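Local coordinates for peptide ABC transporter, peptide-binding protein (Enterococcus faecalis, PDB 3O6P) that is a C-terminal portion of a family 5 extracellular solute-binding protein that probably delivers peptides to an ABC transporter for uptake, at residues M101-D107 / V131-P137; E10-R14 / Y177-Y182. All coordinates share one frame; numbering follows the deposited sequence. Where two conformers were deposited one is given.

Overall arrangement
Strand 5-11 runs between 152-158 and the border strand 223-228 of a five-stranded mixed sheet, and the end of this strand and the residues just after it (10-14) are met 163 residues later by the loop 177-182, between helices 165-168 and 185-195. That meeting is interaction 2, and it closes a long loop over most of the fold. Nested inside lies interaction 1, a much shorter closure in which strand 99-106 leads through helix 109-125 to its neighbour 129-136 at the other border of the sheet. The two contacts do not touch, although their nearest atoms are about 4 Å apart; their centres lie 16 Å apart. Interaction 1 pairs two strands within the sheet, whereas interaction 2 ties the end of strand 5-11 to an irregular loop.

Interaction 1: M101-D107 / V131-P137; sequences MDILSSD and VTVSPVP
D102 reaches across to two hydroxyls of the neighbouring strand, one for each carboxylate oxygen. T132 OG1 donates to D102 OD1 over 2.6 Å on the anti lone pair, and S134 OG donates to D102 OD2 at 2.9 Å from the syn side, 15° out of the carboxylate plane. With CG anti to the backbone N (chi1 -174°), the acid swings toward that strand, and the two bonds should fix its rotation. Between the strands, backbone bonds are given in both directions: M101 O accepts from T132 N, I103 N donates to T132 O at 2.8 Å, and I103 O takes S134 N. This is the parallel pairing of a beta-alpha-beta crossover, whose helix 109-125 sets V115 against I103, S105 and V133. Farther along, S134 O receives S105 N at 3.1 Å from above its carbonyl plane, and S105 O receives V136 N; the D107 N bond to V136 O is weak. S105 OG donates to the O of the next residue, S106, while S106 OG is bonded to A108 N. Apolar contacts flank these bonds: I103 CD1 meets V131 CG1 at 3.7 Å on the helix 109-125 side, and L104, on the D102 face, crosses the V136 side chain at about a right angle, CD1 touching CG2.

Interaction 2: E10-R14 / Y177-Y182; sequences ELNQR and YNRGRY
G180 sits against the backbone of L11 and N12 so closely that its CA lies 3.3 Å from L11 O in a CA-H...O contact. Next to it Q13 N donates to G180 O over 2.7 Å, in the carbonyl plane and on a lone pair. E10 closes the other flank: its OE1 accepts R179 N at 2.9 Å from the syn side, while OE2 lies against R179 CG. A water fills in between the E10 carboxylate and the turn, linking E10 OE1, N178 OD1 and G180 N. Q13 runs alongside Y182, its OE1 at the edge of the ring, and its NE2 turns back in the amide plane to L11 O. The chain facing strand 5-11 here is a type I beta turn from N178 to R181, and on the strand side N12 OD1 takes R14 N in an Asx turn, with N12 ND2 bonded to F150 O. The turn is braced from within, for N178 O accepts both R181 N and R181 NH1 from opposite faces of its plane.

Toward the outside the fit gives way to long side chains and water. R14 and R181 each have a second conformer, so what follows describes one copy of each. R14, extended from CG to NE, brings NE and NH2 side-on to R179 O, with NH2 at 2.9 Å; NH2 also bonds N146 O. R181, bent at chi2 (-61°), lays its guanidinium over one face of that of R14, the planes 31° apart, an overlap of like charges that remains doubtful. A second water joins E10 OE2 to Y177 O, and a third spans Q13 O and R181 O.

Interaction 1: M101-D107 / V131-P137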
loop_
_atom_site.group_PDB
_atom_site.type_symbol
_atom_site.label_atom_id
_atom_site.label_comp_id
_atom_site.label_asym_id
_atom_site.label_seq_id
_atom_site.Cartn_x
_atom_site.Cartn_y
_atom_site.Cartn_z
HETATM N N MSE A 101 -5.423 -14.080 -8.889
HETATM C CA MSE A 101 -5.460 -12.615 -8.860
HETATM C C MSE A 101 -4.600 -12.024 -9.946
HETATM O O MSE A 101 -3.508 -12.513 -10.214
HETATM C CB MSE A 101 -5.014 -12.089 -7.499
HETATM C CG MSE A 101 -3.604 -12.489 -7.101
HETATM SE SE MSE A 101 -3.088 -11.724 -5.368
HETATM C CE MSE A 101 -2.951 -9.889 -5.925
ATOM N N ASP A 102 -5.091 -10.949 -10.552
ATOM C CA ASP A 102 -4.356 -10.253 -11.587
ATOM C C ASP A 102 -3.761 -8.972 -11.011
ATOM O O ASP A 102 -4.421 -8.280 -10.244
ATOM C CB ASP A 102 -5.308 -9.900 -12.740
ATOM C CG ASP A 102 -4.586 -9.294 -13.918
ATOM O OD1 ASP A 102 -3.789 -10.009 -14.560
ATOM O OD2 ASP A 102 -4.844 -8.108 -14.225
ATOM N N ILE A 103 -2.534 -8.634 -11.395
ATOM C CA ILE A 103 -1.970 -7.339 -11.011
ATOM C C ILE A 103 -1.897 -6.447 -12.256
ATOM O O ILE A 103 -1.150 -6.734 -13.196
ATOM C CB ILE A 103 -0.544 -7.442 -10.403
ATOM C CG1 ILE A 103 -0.484 -8.488 -9.298
ATOM C CG2 ILE A 103 -0.073 -6.045 -9.881
ATOM C CD1 ILE A 103 0.940 -8.757 -8.817
ATOM N N LEU A 104 -2.677 -5.375 -12.246
ATOM C CA LEU A 104 -2.653 -4.377 -13.296
ATOM C C LEU A 104 -1.438 -3.477 -13.055
ATOM O O LEU A 104 -1.156 -3.111 -11.915
ATOM C CB LEU A 104 -3.946 -3.577 -13.206
ATOM C CG LEU A 104 -4.222 -2.460 -14.197
ATOM C CD1 LEU A 104 -4.367 -3.033 -15.619
ATOM C CD2 LEU A 104 -5.504 -1.729 -13.739
ATOM N N SER A 105 -0.707 -3.129 -14.105
ATOM C CA SER A 105 0.449 -2.257 -13.926
ATOM C C SER A 105 0.720 -1.433 -15.162
ATOM O O SER A 105 0.075 -1.601 -16.205
ATOM C CB SER A 105 1.706 -3.074 -13.595
ATOM O OG SER A 105 2.200 -3.741 -14.754
ATOM N N SER A 106 1.692 -0.543 -15.029
ATOM C CA SER A 106 2.264 0.164 -16.161
ATOM C C SER A 106 3.008 -0.851 -17.024
ATOM O O SER A 106 3.515 -1.868 -16.516
ATOM C CB SER A 106 3.242 1.224 -15.664
ATOM O OG SER A 106 3.910 1.844 -16.739
ATOM N N ASP A 107 3.077 -0.565 -18.319
ATOM C CA ASP A 107 3.904 -1.325 -19.251
ATOM C C ASP A 107 5.314 -0.714 -19.418
ATOM O O ASP A 107 6.076 -1.144 -20.289
ATOM C CB ASP A 107 3.190 -1.523 -20.607
ATOM C CG ASP A 107 2.868 -0.210 -21.343
ATOM O OD1 ASP A 107 2.358 -0.318 -22.486
ATOM O OD2 ASP A 107 3.086 0.911 -20.822
ATOM N N VAL A 131 -0.994 -15.939 -9.704
ATOM C CA VAL A 131 -1.009 -14.486 -9.983
ATOM C C VAL A 131 -0.699 -14.257 -11.442
ATOM O O VAL A 131 0.294 -14.781 -11.939
ATOM C CB VAL A 131 0.069 -13.733 -9.150
ATOM C CG1 VAL A 131 0.017 -12.238 -9.447
ATOM C CG2 VAL A 131 -0.101 -13.980 -7.650
ATOM N N THR A 132 -1.528 -13.452 -12.109
ATOM C CA THR A 132 -1.274 -13.024 -13.489
ATOM C C THR A 132 -0.949 -11.540 -13.492
ATOM O O THR A 132 -1.137 -10.851 -12.489
ATOM C CB THR A 132 -2.515 -13.290 -14.370
ATOM O OG1 THR A 132 -3.625 -12.555 -13.847
ATOM C CG2 THR A 132 -2.863 -14.787 -14.343
ATOM N N VAL A 133 -0.464 -11.049 -14.625
ATOM C CA VAL A 133 -0.141 -9.632 -14.737
ATOM C C VAL A 133 -0.713 -9.021 -15.972
ATOM O O VAL A 133 -0.780 -9.675 -17.019
ATOM C CB VAL A 133 1.391 -9.376 -14.689
ATOM C CG1 VAL A 133 1.974 -9.845 -13.335
ATOM C CG2 VAL A 133 2.093 -10.035 -15.842
ATOM N N SER A 134 -1.086 -7.743 -15.864
ATOM C CA SER A 134 -1.627 -7.020 -17.006
ATOM C C SER A 134 -0.964 -5.663 -17.160
ATOM O O SER A 134 -1.462 -4.668 -16.652
ATOM C CB SER A 134 -3.132 -6.848 -16.861
ATOM O OG SER A 134 -3.791 -8.102 -16.879
ATOM N N PRO A 135 0.196 -5.623 -17.837
ATOM C CA PRO A 135 0.841 -4.320 -18.092
ATOM C C PRO A 135 0.138 -3.592 -19.238
ATOM O O PRO A 135 -0.079 -4.175 -20.311
ATOM C CB PRO A 135 2.294 -4.690 -18.447
ATOM C CG PRO A 135 2.443 -6.139 -18.048
ATOM C CD PRO A 135 1.065 -6.746 -18.229
ATOM N N VAL A 136 -0.221 -2.331 -18.998
ATOM C CA VAL A 136 -1.026 -1.550 -19.936
ATOM C C VAL A 136 -0.574 -0.097 -19.936
ATOM O O VAL A 136 0.070 0.363 -18.994
ATOM C CB VAL A 136 -2.551 -1.572 -19.563
ATOM C CG1 VAL A 136 -3.148 -2.980 -19.622
ATOM C CG2 VAL A 136 -2.781 -0.962 -18.184
ATOM N N PRO A 137 -0.943 0.655 -20.973
ATOM C CA PRO A 137 -0.630 2.085 -21.011
ATOM C C PRO A 137 -1.404 2.901 -19.965
ATOM O O PRO A 137 -2.403 2.459 -19.424
ATOM C CB PRO A 137 -1.053 2.506 -22.419
ATOM C CG PRO A 137 -1.117 1.270 -23.192
ATOM C CD PRO A 137 -1.512 0.183 -22.248
#

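Interaction 2: E10-R14 / Y177-Y182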
loop_
_atom_site.group_PDB
_atom_site.type_symbol
_atom_site.label_atom_id
_atom_site.label_comp_id
_atom_site.label_asym_id
_atom_site.label_seq_id
_atom_site.Cartn_x
_atom_site.Cartn_y
_atom_site.Cartn_z
ATOM N N GLU A 10 -2.434 -1.332 -4.716
ATOM C CA GLU A 10 -3.798 -1.266 -4.179
ATOM C C GLU A 10 -4.509 -2.582 -4.447
ATOM O O GLU A 10 -4.231 -3.260 -5.449
ATOM C CB GLU A 10 -4.576 -0.109 -4.801
ATOM C CG GLU A 10 -3.919 1.212 -4.527
ATOM C CD GLU A 10 -4.688 2.364 -5.109
ATOM O OE1 GLU A 10 -5.727 2.757 -4.512
ATOM O OE2 GLU A 10 -4.233 2.887 -6.166
ATOM N N LEU A 11 -5.384 -2.970 -3.526
ATOM C CA LEU A 11 -6.112 -4.239 -3.646
ATOM C C LEU A 11 -7.598 -3.938 -3.674
ATOM O O LEU A 11 -8.077 -3.085 -2.914
ATOM C CB LEU A 11 -5.759 -5.199 -2.487
ATOM C CG LEU A 11 -4.264 -5.502 -2.306
ATOM C CD1 LEU A 11 -4.030 -6.237 -0.975
ATOM C CD2 LEU A 11 -3.773 -6.326 -3.480
ATOM N N ASN A 12 -8.315 -4.596 -4.581
ATOM C CA ASN A 12 -9.730 -4.291 -4.817
ATOM C C ASN A 12 -10.623 -4.810 -3.685
ATOM O O ASN A 12 -10.840 -6.026 -3.549
ATOM C CB ASN A 12 -10.175 -4.866 -6.162
ATOM C CG ASN A 12 -11.514 -4.320 -6.599
ATOM O OD1 ASN A 12 -12.288 -3.806 -5.784
ATOM N ND2 ASN A 12 -11.803 -4.425 -7.875
ATOM N N GLN A 13 -11.114 -3.875 -2.873
ATOM C CA GLN A 13 -11.892 -4.191 -1.678
ATOM C C GLN A 13 -13.357 -3.777 -1.864
ATOM O O GLN A 13 -14.100 -3.640 -0.888
ATOM C CB GLN A 13 -11.253 -3.513 -0.455
ATOM C CG GLN A 13 -9.849 -4.078 -0.172
ATOM C CD GLN A 13 -9.028 -3.177 0.702
ATOM O OE1 GLN A 13 -9.353 -2.997 1.864
ATOM N NE2 GLN A 13 -7.948 -2.602 0.152
ATOM N N ARG A 14 -13.752 -3.520 -3.108
ATOM C CA ARG A 14 -15.070 -2.941 -3.380
ATOM C C ARG A 14 -16.215 -3.848 -2.932
ATOM O O ARG A 14 -17.194 -3.392 -2.339
ATOM C CB ARG A 14 -15.209 -2.622 -4.868
ATOM C CG ARG A 14 -14.258 -1.521 -5.293
ATOM C CD ARG A 14 -14.307 -1.208 -6.764
ATOM N NE ARG A 14 -13.333 -0.151 -7.088
ATOM C CZ ARG A 14 -13.568 0.886 -7.893
ATOM N NH1 ARG A 14 -14.762 1.041 -8.461
ATOM N NH2 ARG A 14 -12.600 1.779 -8.122
ATOM N N TYR A 177 -8.965 8.905 -5.326
ATOM C CA TYR A 177 -7.690 8.212 -5.547
ATOM C C TYR A 177 -7.583 6.877 -4.828
ATOM O O TYR A 177 -6.575 6.173 -4.977
ATOM C CB TYR A 177 -6.519 9.089 -5.131
ATOM C CG TYR A 177 -6.335 10.289 -6.008
ATOM C CD1 TYR A 177 -5.645 10.194 -7.218
ATOM C CD2 TYR A 177 -6.855 11.529 -5.638
ATOM C CE1 TYR A 177 -5.485 11.317 -8.040
ATOM C CE2 TYR A 177 -6.695 12.649 -6.448
ATOM C CZ TYR A 177 -6.012 12.541 -7.640
ATOM O OH TYR A 177 -5.871 13.662 -8.423
ATOM N N ASN A 178 -8.604 6.527 -4.034
ATOM C CA ASN A 178 -8.626 5.243 -3.300
ATOM C C ASN A 178 -9.199 4.186 -4.240
ATOM O O ASN A 178 -10.377 3.856 -4.156
ATOM C CB ASN A 178 -9.498 5.429 -2.043
ATOM C CG ASN A 178 -9.548 4.211 -1.143
ATOM O OD1 ASN A 178 -8.980 3.135 -1.440
ATOM N ND2 ASN A 178 -10.243 4.372 -0.003
ATOM N N ARG A 179 -8.369 3.672 -5.152
ATOM C CA ARG A 179 -8.899 2.865 -6.252
ATOM C C ARG A 179 -9.470 1.526 -5.771
ATOM O O ARG A 179 -10.420 1.012 -6.378
ATOM C CB ARG A 179 -7.816 2.581 -7.313
ATOM C CG ARG A 179 -7.045 3.825 -7.744
ATOM C CD ARG A 179 -7.939 4.836 -8.382
ATOM N NE ARG A 179 -7.109 5.868 -8.980
ATOM C CZ ARG A 179 -7.573 6.971 -9.545
ATOM N NH1 ARG A 179 -8.877 7.199 -9.590
ATOM N NH2 ARG A 179 -6.723 7.855 -10.056
ATOM N N GLY A 180 -8.867 0.975 -4.720
ATOM C CA GLY A 180 -9.295 -0.321 -4.158
ATOM C C GLY A 180 -10.467 -0.173 -3.195
ATOM O O GLY A 180 -11.033 -1.167 -2.741
ATOM N N ARG A 181 -10.849 1.067 -2.896
ATOM C CA ARG A 181 -11.921 1.351 -1.935
ATOM C C ARG A 181 -11.667 0.722 -0.572
ATOM O O ARG A 181 -12.535 0.059 0.014
ATOM C CB ARG A 181 -13.308 0.970 -2.482
ATOM C CG ARG A 181 -13.645 1.628 -3.831
ATOM C CD ARG A 181 -13.672 3.135 -3.774
ATOM N NE ARG A 181 -14.289 3.662 -4.981
ATOM C CZ ARG A 181 -13.653 4.243 -5.992
ATOM N NH1 ARG A 181 -12.346 4.419 -5.958
ATOM N NH2 ARG A 181 -14.355 4.665 -7.042
ATOM N N TYR A 182 -10.445 0.912 -0.089
ATOM C CA TYR A 182 -10.116 0.651 1.297
ATOM C C TYR A 182 -11.094 1.462 2.133
ATOM O O TYR A 182 -11.402 2.619 1.819
ATOM C CB TYR A 182 -8.708 1.144 1.578
ATOM C CG TYR A 182 -8.291 1.078 3.031
ATOM C CD1 TYR A 182 -8.155 -0.159 3.678
ATOM C CD2 TYR A 182 -7.986 2.253 3.748
ATOM C CE1 TYR A 182 -7.728 -0.228 5.004
ATOM C CE2 TYR A 182 -7.544 2.201 5.089
ATOM C CZ TYR A 182 -7.402 0.951 5.698
ATOM O OH TYR A 182 -6.987 0.857 7.004
HETATM O O HOH W 1 -6.956 1.469 -2.558
HETATM O O HOH W 2 -4.079 5.548 -5.844
HETATM O O HOH W 3 -14.307 -1.546 0.884
#